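PDB 3I44: aldehyde dehydrogenase from Bartonella henselae, which probably catalyses the NAD(P)+-dependent oxidation of aldehydes to carboxylic acids, as other members of the aldehyde dehydrogenase family do. Local coordinates for residues A[140-145]-A[484-489]; A[89-94]-A[130-135]; A[77-82]-A[214-219]. The protein carries 1 engineered substitution. All coordinates share one frame; numbering follows the deposited sequence. Where two conformers were deposited one is given.

Interaction 1: residues A[140-145]-A[484-489]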
ATOM      1  N   LYS A 140      -8.242 -19.323  12.324  1.00 28.26           N
ATOM      2  CA  LYS A 140      -9.132 -19.690  13.421  1.00 30.62           C
ATOM      3  C   LYS A 140      -9.378 -18.509  14.365  1.00 31.13           C
ATOM      4  O   LYS A 140     -10.476 -18.369  14.858  1.00 32.42           O
ATOM      5  CB  LYS A 140      -8.621 -20.965  14.128  1.00 30.67           C
ATOM      6  CG  LYS A 140      -9.081 -22.232  13.383  1.00 33.25           C
ATOM      7  CD  LYS A 140      -8.048 -23.399  13.358  1.00 36.48           C
ATOM      8  CE  LYS A 140      -8.113 -24.326  14.570  1.00 38.26           C
ATOM      9  NZ  LYS A 140      -7.016 -25.360  14.530  1.00 39.52           N
ATOM     10  N   GLU A 141      -8.406 -17.626  14.554  1.00 31.72           N
ATOM     11  CA  GLU A 141      -8.628 -16.391  15.316  1.00 33.01           C
ATOM     12  C   GLU A 141      -9.287 -15.229  14.554  1.00 31.82           C
ATOM     13  O   GLU A 141      -9.606 -14.210  15.151  1.00 32.07           O
ATOM     14  CB  GLU A 141      -7.301 -15.885  15.916  1.00 33.93           C
ATOM     15  CG  GLU A 141      -6.635 -16.893  16.890  1.00 39.43           C
ATOM     16  CD  GLU A 141      -7.576 -17.349  18.023  1.00 46.21           C
ATOM     17  OE1 GLU A 141      -7.725 -16.601  19.029  1.00 50.92           O
ATOM     18  OE2 GLU A 141      -8.170 -18.451  17.905  1.00 49.96           O
ATOM     19  N   PHE A 142      -9.460 -15.355  13.244  1.00 30.20           N
ATOM     20  CA  PHE A 142      -9.889 -14.220  12.423  1.00 28.50           C
ATOM     21  C   PHE A 142     -11.366 -14.306  12.204  1.00 27.85           C
ATOM     22  O   PHE A 142     -11.909 -15.382  12.064  1.00 27.17           O
ATOM     23  CB  PHE A 142      -9.170 -14.279  11.075  1.00 27.97           C
ATOM     24  CG  PHE A 142      -9.642 -13.286  10.073  1.00 26.19           C
ATOM     25  CD1 PHE A 142      -9.288 -11.961  10.175  1.00 27.73           C
ATOM     26  CD2 PHE A 142     -10.367 -13.702   8.960  1.00 28.55           C
ATOM     27  CE1 PHE A 142      -9.716 -11.041   9.219  1.00 26.25           C
ATOM     28  CE2 PHE A 142     -10.792 -12.798   8.016  1.00 27.26           C
ATOM     29  CZ  PHE A 142     -10.455 -11.458   8.148  1.00 26.79           C
ATOM     30  N   SER A 143     -12.021 -13.162  12.124  1.00 27.65           N
ATOM     31  CA  SER A 143     -13.427 -13.122  11.720  1.00 26.96           C
ATOM     32  C   SER A 143     -13.609 -12.134  10.564  1.00 26.08           C
ATOM     33  O   SER A 143     -12.993 -11.081  10.573  1.00 25.40           O
ATOM     34  CB  SER A 143     -14.306 -12.739  12.905  1.00 26.84           C
ATOM     35  OG  SER A 143     -15.614 -12.527  12.431  1.00 29.05           O
ATOM     36  N   PHE A 144     -14.466 -12.468   9.595  1.00 25.21           N
ATOM     37  CA  PHE A 144     -14.711 -11.590   8.425  1.00 26.12           C
ATOM     38  C   PHE A 144     -15.580 -10.362   8.737  1.00 26.46           C
ATOM     39  O   PHE A 144     -15.720  -9.469   7.909  1.00 25.80           O
ATOM     40  CB  PHE A 144     -15.293 -12.385   7.255  1.00 25.48           C
ATOM     41  CG  PHE A 144     -14.267 -13.240   6.565  1.00 27.14           C
ATOM     42  CD1 PHE A 144     -13.928 -14.493   7.071  1.00 25.92           C
ATOM     43  CD2 PHE A 144     -13.613 -12.777   5.432  1.00 25.32           C
ATOM     44  CE1 PHE A 144     -12.970 -15.275   6.439  1.00 25.03           C
ATOM     45  CE2 PHE A 144     -12.651 -13.562   4.792  1.00 25.88           C
ATOM     46  CZ  PHE A 144     -12.327 -14.813   5.308  1.00 25.85           C
ATOM     47  N   GLN A 145     -16.154 -10.322   9.937  1.00 27.86           N
ATOM     48  CA  GLN A 145     -16.840  -9.135  10.441  1.00 28.24           C
ATOM     49  C   GLN A 145     -16.406  -8.879  11.850  1.00 28.14           C
ATOM     50  O   GLN A 145     -16.241  -9.815  12.644  1.00 28.11           O
ATOM     51  CB  GLN A 145     -18.362  -9.310  10.500  1.00 29.12           C
ATOM     52  CG  GLN A 145     -19.037  -9.892   9.282  1.00 32.72           C
ATOM     53  CD  GLN A 145     -20.598  -9.799   9.374  1.00 36.39           C
ATOM     54  OE1 GLN A 145     -21.154  -9.261  10.334  1.00 38.00           O
ATOM     55  NE2 GLN A 145     -21.283 -10.331   8.368  1.00 41.65           N
ATOM     56  N   GLY A 484      -0.770 -11.552   6.729  1.00 20.29           N
ATOM     57  CA  GLY A 484      -0.697 -12.070   5.386  1.00 20.09           C
ATOM     58  C   GLY A 484      -2.066 -12.328   4.801  1.00 20.07           C
ATOM     59  O   GLY A 484      -2.297 -12.061   3.619  1.00 19.81           O
ATOM     60  N   ILE A 485      -2.978 -12.824   5.645  1.00 19.57           N
ATOM     61  CA  ILE A 485      -4.377 -13.031   5.245  1.00 18.90           C
ATOM     62  C   ILE A 485      -5.016 -11.684   4.842  1.00 18.68           C
ATOM     63  O   ILE A 485      -5.746 -11.616   3.833  1.00 16.50           O
ATOM     64  CB  ILE A 485      -5.217 -13.713   6.361  1.00 19.05           C
ATOM     65  CG1 ILE A 485      -4.760 -15.161   6.550  1.00 18.82           C
ATOM     66  CG2 ILE A 485      -6.699 -13.716   5.992  1.00 17.46           C
ATOM     67  CD1 ILE A 485      -5.163 -15.816   7.861  1.00 21.97           C
ATOM     68  N   LYS A 486      -4.733 -10.641   5.632  1.00 17.60           N
ATOM     69  CA  LYS A 486      -5.333  -9.319   5.399  1.00 19.11           C
ATOM     70  C   LYS A 486      -4.817  -8.601   4.142  1.00 18.60           C
ATOM     71  O   LYS A 486      -5.531  -7.759   3.590  1.00 18.93           O
ATOM     72  CB  LYS A 486      -5.183  -8.386   6.603  1.00 18.54           C
ATOM     73  CG  LYS A 486      -6.132  -8.774   7.712  1.00 22.77           C
ATOM     74  CD  LYS A 486      -5.824  -8.100   9.031  1.00 22.43           C
ATOM     75  CE  LYS A 486      -6.937  -8.358  10.020  1.00 24.31           C
ATOM     76  NZ  LYS A 486      -6.642  -7.696  11.344  1.00 26.58           N
ATOM     77  N   GLU A 487      -3.597  -8.885   3.709  1.00 18.40           N
ATOM     78  CA  GLU A 487      -3.141  -8.325   2.444  1.00 19.25           C
ATOM     79  C   GLU A 487      -4.045  -8.753   1.275  1.00 18.55           C
ATOM     80  O   GLU A 487      -4.059  -8.090   0.246  1.00 18.55           O
ATOM     81  CB  GLU A 487      -1.687  -8.731   2.137  1.00 20.01           C
ATOM     82  CG  GLU A 487      -0.614  -8.189   3.082  1.00 23.36           C
ATOM     83  CD  GLU A 487       0.798  -8.279   2.472  1.00 26.46           C
ATOM     84  OE1 GLU A 487       1.169  -9.353   1.931  1.00 26.95           O
ATOM     85  OE2 GLU A 487       1.519  -7.264   2.539  1.00 28.08           O
ATOM     86  N   PHE A 488      -4.792  -9.850   1.410  1.00 19.10           N
ATOM     87  CA  PHE A 488      -5.707 -10.307   0.330  1.00 19.40           C
ATOM     88  C   PHE A 488      -7.189  -9.910   0.536  1.00 19.28           C
ATOM     89  O   PHE A 488      -8.104 -10.420  -0.158  1.00 18.84           O
ATOM     90  CB  PHE A 488      -5.531 -11.810   0.092  1.00 20.25           C
ATOM     91  CG  PHE A 488      -4.189 -12.149  -0.526  1.00 20.85           C
ATOM     92  CD1 PHE A 488      -3.997 -12.047  -1.898  1.00 22.75           C
ATOM     93  CD2 PHE A 488      -3.116 -12.549   0.273  1.00 19.41           C
ATOM     94  CE1 PHE A 488      -2.742 -12.323  -2.461  1.00 22.00           C
ATOM     95  CE2 PHE A 488      -1.866 -12.838  -0.281  1.00 20.09           C
ATOM     96  CZ  PHE A 488      -1.679 -12.722  -1.639  1.00 21.37           C
ATOM     97  N   LEU A 489      -7.410  -8.991   1.476  1.00 17.75           N
ATOM     98  CA  LEU A 489      -8.770  -8.512   1.809  1.00 17.59           C
ATOM     99  C   LEU A 489      -8.867  -7.005   1.656  1.00 17.59           C
ATOM    100  O   LEU A 489      -7.918  -6.310   1.973  1.00 17.76           O
ATOM    101  CB  LEU A 489      -9.088  -8.853   3.285  1.00 17.51           C
ATOM    102  CG  LEU A 489      -9.143 -10.369   3.520  1.00 17.28           C
ATOM    103  CD1 LEU A 489      -9.152 -10.758   5.014  1.00 15.31           C
ATOM    104  CD2 LEU A 489     -10.349 -10.931   2.779  1.00 16.31           C
TER
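Phe142 and Leu489 meet where two helices give way to extended chain. The backbones stay well apart: the nearest alpha carbons are those of Phe142 and Ile485, 9.1 Å from each other, so side chains alone bridge the gap. Residues 140-145 leave helix 117-141 and become extended, whereas 484-489 pass from helix 481-486 through a type I beta turn from Lys486 to Leu489, closed by the bond from Leu489 N to Lys486 O (3.1 Å). Phe142 does most of the bridging. With CG anti to the backbone N (chi1 172°), its ring reaches across to Leu489, and CZ comes to 3.5 Å from Leu489 CD1. The extended chain of Lys486 passes obliquely across that of Phe142, bringing its CE to 3.9 Å from Phe142 CE1, a methylene-to-ring contact with NZ lying farther off. The other branch of Leu489, CD2, meets Phe144 CE2 at 4.0 Å, so the leucine touches both phenylalanines. These two rings also pack together: Phe142 CE2 sits over the centre of one Phe144 face, 3.5 Å above its plane, in an edge-to-face manner. Tyr159 of strand 156-168 meets the Phe142 ring edge-to-face and is paired through its backbone with Phe144. Leu489 begins strand 489-494, antiparallel to strand 156-168, and also touches Ala188 of helix 174-188, so the cluster lies where helix ends meet this sheet.

Interaction 2: residues A[89-94]-A[130-135]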
ATOM      1  N   GLY A  89     -10.855 -26.243   5.275  1.00 23.39           N
ATOM      2  CA  GLY A  89     -10.792 -27.678   4.982  1.00 23.56           C
ATOM      3  C   GLY A  89      -9.916 -27.963   3.768  1.00 23.68           C
ATOM      4  O   GLY A  89      -9.172 -28.952   3.756  1.00 23.38           O
ATOM      5  N   PHE A  90      -9.987 -27.112   2.740  1.00 22.97           N
ATOM      6  CA  PHE A  90      -9.062 -27.275   1.619  1.00 23.09           C
ATOM      7  C   PHE A  90      -7.601 -27.076   2.013  1.00 21.94           C
ATOM      8  O   PHE A  90      -6.727 -27.800   1.556  1.00 21.37           O
ATOM      9  CB  PHE A  90      -9.397 -26.347   0.455  1.00 23.01           C
ATOM     10  CG  PHE A  90     -10.545 -26.835  -0.391  1.00 24.55           C
ATOM     11  CD1 PHE A  90     -10.393 -27.962  -1.215  1.00 23.91           C
ATOM     12  CD2 PHE A  90     -11.762 -26.166  -0.382  1.00 26.12           C
ATOM     13  CE1 PHE A  90     -11.443 -28.419  -1.994  1.00 25.57           C
ATOM     14  CE2 PHE A  90     -12.828 -26.615  -1.176  1.00 27.01           C
ATOM     15  CZ  PHE A  90     -12.665 -27.729  -1.988  1.00 26.93           C
ATOM     16  N   VAL A  91      -7.338 -26.074   2.828  1.00 22.05           N
ATOM     17  CA  VAL A  91      -5.961 -25.804   3.285  1.00 21.87           C
ATOM     18  C   VAL A  91      -5.406 -26.934   4.171  1.00 21.52           C
ATOM     19  O   VAL A  91      -4.245 -27.318   4.064  1.00 20.48           O
ATOM     20  CB  VAL A  91      -5.888 -24.437   3.973  1.00 22.43           C
ATOM     21  CG1 VAL A  91      -4.492 -24.217   4.686  1.00 21.70           C
ATOM     22  CG2 VAL A  91      -6.168 -23.368   2.908  1.00 21.14           C
ATOM     23  N   GLU A  92      -6.261 -27.518   4.993  1.00 21.26           N
ATOM     24  CA  GLU A  92      -5.836 -28.693   5.770  1.00 20.95           C
ATOM     25  C   GLU A  92      -5.518 -29.872   4.865  1.00 20.56           C
ATOM     26  O   GLU A  92      -4.550 -30.591   5.091  1.00 20.26           O
ATOM     27  CB  GLU A  92      -6.846 -28.992   6.897  1.00 20.81           C
ATOM     28  CG  GLU A  92      -6.839 -27.808   7.966  1.00 21.55           C
ATOM     29  CD  GLU A  92      -7.575 -28.158   9.277  1.00 24.68           C
ATOM     30  OE1 GLU A  92      -8.316 -29.194   9.297  1.00 21.33           O
ATOM     31  OE2 GLU A  92      -7.396 -27.420  10.288  1.00 22.30           O
ATOM     32  N   LYS A  93      -6.317 -30.052   3.824  1.00 21.17           N
ATOM     33  CA  LYS A  93      -6.077 -31.102   2.844  1.00 21.84           C
ATOM     34  C   LYS A  93      -4.765 -30.859   2.069  1.00 21.75           C
ATOM     35  O   LYS A  93      -3.959 -31.770   1.870  1.00 21.78           O
ATOM     36  CB  LYS A  93      -7.267 -31.199   1.885  1.00 22.13           C
ATOM     37  CG  LYS A  93      -7.227 -32.418   0.922  1.00 25.79           C
ATOM     38  CD  LYS A  93      -6.858 -33.693   1.713  1.00 30.64           C
ATOM     39  CE  LYS A  93      -7.646 -34.912   1.335  1.00 34.81           C
ATOM     40  NZ  LYS A  93      -7.724 -35.832   2.527  1.00 36.43           N
ATOM     41  N   ILE A  94      -4.520 -29.603   1.708  1.00 21.65           N
ATOM     42  CA  ILE A  94      -3.294 -29.232   1.043  1.00 20.59           C
ATOM     43  C   ILE A  94      -2.094 -29.586   1.937  1.00 20.21           C
ATOM     44  O   ILE A  94      -1.134 -30.143   1.465  1.00 21.30           O
ATOM     45  CB  ILE A  94      -3.300 -27.737   0.684  1.00 20.60           C
ATOM     46  CG1 ILE A  94      -4.258 -27.479  -0.502  1.00 21.51           C
ATOM     47  CG2 ILE A  94      -1.835 -27.231   0.396  1.00 18.25           C
ATOM     48  CD1 ILE A  94      -4.537 -25.931  -0.751  1.00 22.59           C
ATOM     49  N   SER A 130       5.328 -25.136   7.934  1.00 20.20           N
ATOM     50  CA  SER A 130       5.216 -24.234   9.085  0.50 19.71           C
ATOM     51  C   SER A 130       4.361 -22.993   8.768  1.00 20.15           C
ATOM     52  O   SER A 130       3.538 -22.552   9.579  1.00 21.01           O
ATOM     53  CB  SER A 130       6.596 -23.811   9.567  0.50 19.85           C
ATOM     54  OG  SER A 130       6.485 -22.836  10.575  0.50 17.35           O
ATOM     55  N   HIS A 131       4.542 -22.423   7.586  1.00 19.80           N
ATOM     56  CA  HIS A 131       3.692 -21.300   7.166  1.00 20.36           C
ATOM     57  C   HIS A 131       2.226 -21.730   7.030  1.00 19.73           C
ATOM     58  O   HIS A 131       1.351 -21.054   7.520  1.00 19.14           O
ATOM     59  CB  HIS A 131       4.170 -20.701   5.850  1.00 20.37           C
ATOM     60  CG  HIS A 131       5.491 -20.008   5.951  1.00 21.51           C
ATOM     61  ND1 HIS A 131       5.924 -19.411   7.110  1.00 24.57           N
ATOM     62  CD2 HIS A 131       6.443 -19.769   5.026  1.00 22.04           C
ATOM     63  CE1 HIS A 131       7.108 -18.863   6.902  1.00 24.09           C
ATOM     64  NE2 HIS A 131       7.439 -19.059   5.644  1.00 23.07           N
ATOM     65  N   ILE A 132       1.971 -22.856   6.393  1.00 20.06           N
ATOM     66  CA  ILE A 132       0.626 -23.349   6.267  1.00 20.07           C
ATOM     67  C   ILE A 132      -0.030 -23.452   7.647  1.00 20.84           C
ATOM     68  O   ILE A 132      -1.129 -22.937   7.840  1.00 21.96           O
ATOM     69  CB  ILE A 132       0.551 -24.706   5.548  1.00 20.59           C
ATOM     70  CG1 ILE A 132       0.956 -24.542   4.072  1.00 21.25           C
ATOM     71  CG2 ILE A 132      -0.872 -25.200   5.648  1.00 20.45           C
ATOM     72  CD1 ILE A 132       1.217 -25.805   3.303  1.00 19.13           C
ATOM     73  N   ARG A 133       0.639 -24.093   8.595  1.00 21.14           N
ATOM     74  CA  ARG A 133       0.088 -24.249   9.954  0.50 21.51           C
ATOM     75  C   ARG A 133      -0.156 -22.910  10.646  1.00 21.39           C
ATOM     76  O   ARG A 133      -1.124 -22.776  11.400  1.00 20.52           O
ATOM     77  CB  ARG A 133       1.012 -25.113  10.841  0.50 21.46           C
ATOM     78  CG  ARG A 133       1.173 -26.554  10.347  0.50 21.75           C
ATOM     79  CD  ARG A 133       1.907 -27.463  11.364  0.50 21.23           C
ATOM     80  NE  ARG A 133       3.037 -26.774  11.963  0.50 18.90           N
ATOM     81  CZ  ARG A 133       4.271 -26.855  11.507  0.50 17.22           C
ATOM     82  NH1 ARG A 133       4.541 -27.628  10.460  0.50 16.05           N
ATOM     83  NH2 ARG A 133       5.221 -26.137  12.089  0.50 16.65           N
ATOM     84  N   ASN A 134       0.745 -21.956  10.435  1.00 21.55           N
ATOM     85  CA  ASN A 134       0.588 -20.659  11.054  1.00 21.21           C
ATOM     86  C   ASN A 134      -0.596 -19.849  10.458  1.00 21.15           C
ATOM     87  O   ASN A 134      -1.268 -19.094  11.183  1.00 21.33           O
ATOM     88  CB  ASN A 134       1.895 -19.892  11.050  1.00 21.36           C
ATOM     89  CG  ASN A 134       2.889 -20.423  12.095  1.00 25.39           C
ATOM     90  OD1 ASN A 134       2.523 -20.756  13.210  1.00 28.09           O
ATOM     91  ND2 ASN A 134       4.146 -20.452  11.734  1.00 29.74           N
ATOM     92  N   PHE A 135      -0.871 -20.041   9.165  1.00 20.41           N
ATOM     93  CA  PHE A 135      -2.076 -19.471   8.547  1.00 20.23           C
ATOM     94  C   PHE A 135      -3.348 -20.128   9.126  1.00 20.44           C
ATOM     95  O   PHE A 135      -4.306 -19.457   9.432  1.00 19.65           O
ATOM     96  CB  PHE A 135      -2.061 -19.649   7.017  1.00 19.58           C
ATOM     97  CG  PHE A 135      -1.102 -18.702   6.317  1.00 19.86           C
ATOM     98  CD1 PHE A 135      -1.229 -17.332   6.473  1.00 18.64           C
ATOM     99  CD2 PHE A 135      -0.082 -19.178   5.551  1.00 17.12           C
ATOM    100  CE1 PHE A 135      -0.372 -16.473   5.828  1.00 21.32           C
ATOM    101  CE2 PHE A 135       0.793 -18.315   4.927  1.00 20.04           C
ATOM    102  CZ  PHE A 135       0.653 -16.972   5.062  1.00 19.16           C
TER
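Ile132 meets both Val91 and Ile94, and these three buried residues make up the contact between helices 84-100 and 117-141. Ile132 gives up the largest area, 55 Å² of the 118 Å² buried in total, and its two branches divide the work. CG2, anti to the backbone N, lies 3.9 Å from CG1 of Val91. The longer branch is turned the other way: CG1 stands beside the backbone N (chi1 -67°) and the chain continues outward, carrying CD1 to 4.4 Å from Ile94 CG2, a looser approach. Val91 is directed toward the opposing helix, and its side chain and that of Ile132 run antiparallel past one another, methyl against methyl. The alpha carbons of Val91 and Ile132 are 7.6 Å apart, a separation at which such branched side chains can fill the space between the backbones. All the touching atoms are carbon, so dispersion and the burial of apolar surface hold the segments together. Further along, Val91 packs on Ile136 and Ile132 on Leu95, extending the apolar seam in both directions. On another side of helix 117-141, Phe135 rests on Ile183 and Pro184 of helix 174-188. This is plain helix-helix packing through beta-branched residues, in a helical layer that packs on helix 174-188, probably part of the coenzyme-binding domain of the aldehyde dehydrogenase fold.

Interaction 3: residues A[77-82]-A[214-219]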
ATOM      1  N   GLN A  77     -16.336 -15.992  -9.005  1.00 31.19           N
ATOM      2  CA  GLN A  77     -17.761 -15.799  -8.813  1.00 33.54           C
ATOM      3  C   GLN A  77     -18.371 -16.835  -7.854  1.00 33.71           C
ATOM      4  O   GLN A  77     -19.251 -16.502  -7.063  1.00 34.71           O
ATOM      5  CB  GLN A  77     -18.468 -15.791 -10.187  1.00 35.19           C
ATOM      6  CG  GLN A  77     -18.065 -14.561 -11.067  1.00 38.17           C
ATOM      7  CD  GLN A  77     -18.275 -13.218 -10.339  1.00 44.86           C
ATOM      8  OE1 GLN A  77     -19.366 -12.962  -9.805  1.00 51.79           O
ATOM      9  NE2 GLN A  77     -17.238 -12.369 -10.296  1.00 46.46           N
ATOM     10  N   THR A  78     -17.898 -18.075  -7.892  1.00 33.11           N
ATOM     11  CA  THR A  78     -18.405 -19.101  -6.959  1.00 33.00           C
ATOM     12  C   THR A  78     -17.471 -19.368  -5.768  1.00 31.90           C
ATOM     13  O   THR A  78     -17.958 -19.685  -4.690  1.00 32.46           O
ATOM     14  CB  THR A  78     -18.667 -20.430  -7.669  1.00 33.23           C
ATOM     15  OG1 THR A  78     -17.514 -20.772  -8.443  1.00 34.33           O
ATOM     16  CG2 THR A  78     -19.883 -20.325  -8.574  1.00 33.98           C
ATOM     17  N   TRP A  79     -16.150 -19.233  -5.954  1.00 30.73           N
ATOM     18  CA  TRP A  79     -15.169 -19.438  -4.863  1.00 29.40           C
ATOM     19  C   TRP A  79     -15.325 -18.415  -3.719  1.00 29.62           C
ATOM     20  O   TRP A  79     -15.152 -18.753  -2.540  1.00 28.26           O
ATOM     21  CB  TRP A  79     -13.718 -19.436  -5.416  1.00 28.76           C
ATOM     22  CG  TRP A  79     -12.644 -19.587  -4.381  1.00 26.24           C
ATOM     23  CD1 TRP A  79     -11.793 -18.619  -3.956  1.00 24.37           C
ATOM     24  CD2 TRP A  79     -12.346 -20.750  -3.601  1.00 24.23           C
ATOM     25  NE1 TRP A  79     -10.965 -19.098  -2.985  1.00 22.77           N
ATOM     26  CE2 TRP A  79     -11.287 -20.410  -2.738  1.00 26.39           C
ATOM     27  CE3 TRP A  79     -12.868 -22.057  -3.553  1.00 25.44           C
ATOM     28  CZ2 TRP A  79     -10.717 -21.335  -1.830  1.00 23.98           C
ATOM     29  CZ3 TRP A  79     -12.297 -22.977  -2.654  1.00 24.63           C
ATOM     30  CH2 TRP A  79     -11.236 -22.609  -1.812  1.00 25.47           C
ATOM     31  N   LYS A  80     -15.652 -17.170  -4.067  1.00 30.21           N
ATOM     32  CA  LYS A  80     -15.879 -16.117  -3.062  1.00 31.01           C
ATOM     33  C   LYS A  80     -17.084 -16.376  -2.140  1.00 30.54           C
ATOM     34  O   LYS A  80     -17.170 -15.781  -1.088  1.00 30.99           O
ATOM     35  CB  LYS A  80     -15.995 -14.721  -3.717  1.00 31.51           C
ATOM     36  CG  LYS A  80     -17.337 -14.436  -4.393  1.00 33.19           C
ATOM     37  CD  LYS A  80     -17.329 -13.107  -5.165  1.00 37.07           C
ATOM     38  CE  LYS A  80     -18.742 -12.582  -5.484  1.00 40.11           C
ATOM     39  NZ  LYS A  80     -19.492 -13.426  -6.485  1.00 43.85           N
ATOM     40  N   THR A  81     -17.975 -17.281  -2.519  1.00 30.97           N
ATOM     41  CA  THR A  81     -19.118 -17.639  -1.687  1.00 31.15           C
ATOM     42  C   THR A  81     -18.926 -18.905  -0.843  1.00 30.79           C
ATOM     43  O   THR A  81     -19.823 -19.270  -0.082  1.00 31.20           O
ATOM     44  CB  THR A  81     -20.382 -17.828  -2.551  1.00 31.41           C
ATOM     45  OG1 THR A  81     -20.286 -19.051  -3.285  1.00 30.94           O
ATOM     46  CG2 THR A  81     -20.556 -16.661  -3.510  1.00 32.13           C
ATOM     47  N   THR A  82     -17.781 -19.577  -0.956  1.00 30.23           N
ATOM     48  CA  THR A  82     -17.491 -20.721  -0.072  1.00 29.42           C
ATOM     49  C   THR A  82     -17.345 -20.188   1.364  1.00 29.15           C
ATOM     50  O   THR A  82     -16.973 -19.027   1.572  1.00 29.37           O
ATOM     51  CB  THR A  82     -16.233 -21.424  -0.466  1.00 29.34           C
ATOM     52  OG1 THR A  82     -15.170 -20.453  -0.497  1.00 31.04           O
ATOM     53  CG2 THR A  82     -16.400 -22.118  -1.854  1.00 28.03           C
ATOM     54  N   ALA A 214      -5.679 -32.147  -3.963  1.00 27.99           N
ATOM     55  CA  ALA A 214      -6.579 -31.622  -2.922  1.00 27.83           C
ATOM     56  C   ALA A 214      -7.975 -31.290  -3.452  1.00 28.16           C
ATOM     57  O   ALA A 214      -8.848 -30.909  -2.680  1.00 27.38           O
ATOM     58  CB  ALA A 214      -5.956 -30.378  -2.253  1.00 27.88           C
ATOM     59  N   ALA A 215      -8.176 -31.415  -4.768  1.00 28.07           N
ATOM     60  CA  ALA A 215      -9.459 -31.155  -5.412  1.00 28.22           C
ATOM     61  C   ALA A 215      -9.947 -29.714  -5.240  1.00 28.07           C
ATOM     62  O   ALA A 215     -11.126 -29.442  -5.214  1.00 27.51           O
ATOM     63  CB  ALA A 215     -10.547 -32.176  -4.953  1.00 28.82           C
ATOM     64  N   LEU A 216      -9.012 -28.781  -5.180  1.00 27.95           N
ATOM     65  CA  LEU A 216      -9.347 -27.371  -5.195  1.00 27.91           C
ATOM     66  C   LEU A 216     -10.135 -27.099  -6.490  1.00 28.30           C
ATOM     67  O   LEU A 216      -9.729 -27.566  -7.556  1.00 27.60           O
ATOM     68  CB  LEU A 216      -8.047 -26.554  -5.141  1.00 27.81           C
ATOM     69  CG  LEU A 216      -8.063 -25.147  -4.595  1.00 27.12           C
ATOM     70  CD1 LEU A 216      -8.491 -25.091  -3.108  1.00 23.99           C
ATOM     71  CD2 LEU A 216      -6.707 -24.546  -4.846  1.00 26.10           C
ATOM     72  N   PRO A 217     -11.275 -26.369  -6.408  1.00 28.70           N
ATOM     73  CA  PRO A 217     -12.119 -26.151  -7.582  1.00 28.35           C
ATOM     74  C   PRO A 217     -11.391 -25.536  -8.764  1.00 28.63           C
ATOM     75  O   PRO A 217     -10.477 -24.695  -8.606  1.00 28.15           O
ATOM     76  CB  PRO A 217     -13.192 -25.193  -7.076  1.00 28.55           C
ATOM     77  CG  PRO A 217     -13.261 -25.425  -5.636  1.00 29.12           C
ATOM     78  CD  PRO A 217     -11.849 -25.724  -5.215  1.00 29.53           C
ATOM     79  N   SER A 218     -11.794 -25.964  -9.947  1.00 27.62           N
ATOM     80  CA  SER A 218     -11.191 -25.492 -11.188  1.00 27.77           C
ATOM     81  C   SER A 218     -11.105 -23.965 -11.310  1.00 26.14           C
ATOM     82  O   SER A 218     -12.087 -23.238 -11.157  1.00 26.67           O
ATOM     83  CB  SER A 218     -11.975 -26.086 -12.371  1.00 27.78           C
ATOM     84  OG  SER A 218     -11.880 -27.505 -12.323  1.00 31.02           O
ATOM     85  N   GLY A 219      -9.912 -23.470 -11.578  1.00 25.81           N
ATOM     86  CA  GLY A 219      -9.720 -22.046 -11.835  1.00 24.81           C
ATOM     87  C   GLY A 219      -9.353 -21.223 -10.606  1.00 24.91           C
ATOM     88  O   GLY A 219      -8.951 -20.038 -10.735  1.00 24.79           O
TER
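A chi1 of 178° swings the indole of Trp79 anti to its own amide nitrogen and out toward Leu216 and Pro217, while chi2 of -108° turns the six-membered ring to meet them. Leu216 also carries CG anti to its N (chi1 -155°), from where CD1 reaches to 3.9 Å from Trp79 CH2. Pro217 approaches the neighbouring part of the ring: its CD is 3.8 Å from Trp79 CZ3, and its CG 4.0 Å from Trp79 CE3. The side chains of both run roughly perpendicular to that of Trp79, and their atoms reach the ring obliquely. Trp79 opens a type I beta turn that leads from helix 62-79 to Thr82. Trp79 O takes two bonds, from Thr82 N and from Thr82 OG1 (2.7 Å), the latter in the carbonyl plane, with OG1 lying over the rim of one indole face. Arg87 of helix 84-100 bonds that same hydroxyl. On the other segment, a Schellman motif at Ala215 ends helix 202-213 and sends the chain toward Trp79. Leu186 of helix 174-188 touches both Trp79 and Leu216. Across the segments the contact is purely apolar, which implies van der Waals packing and partial burial, with Pro217 on the exposed side.

Helix 117-141 serves both interaction 1 and interaction 2, whose centres are 14 Å apart and which touch where Ile485 CD1 lies 4.1 Å from Phe135 O. Interactions 2 and 3 are joined more extensively, their centres 16 Å apart: Phe90 packs on the loop of 214-219, with its CG 3.8 Å from Leu216 CD1, and Ile94 CG1 is 3.8 Å from Ala214 CB. In sequence, interaction 2 is nested inside the loop closed by interaction 3. Interactions 1 and 3 do not touch, their nearest atoms being about 7 Å apart. None of the three includes Ile46, Glu112 or Ile199, which form the sodium site.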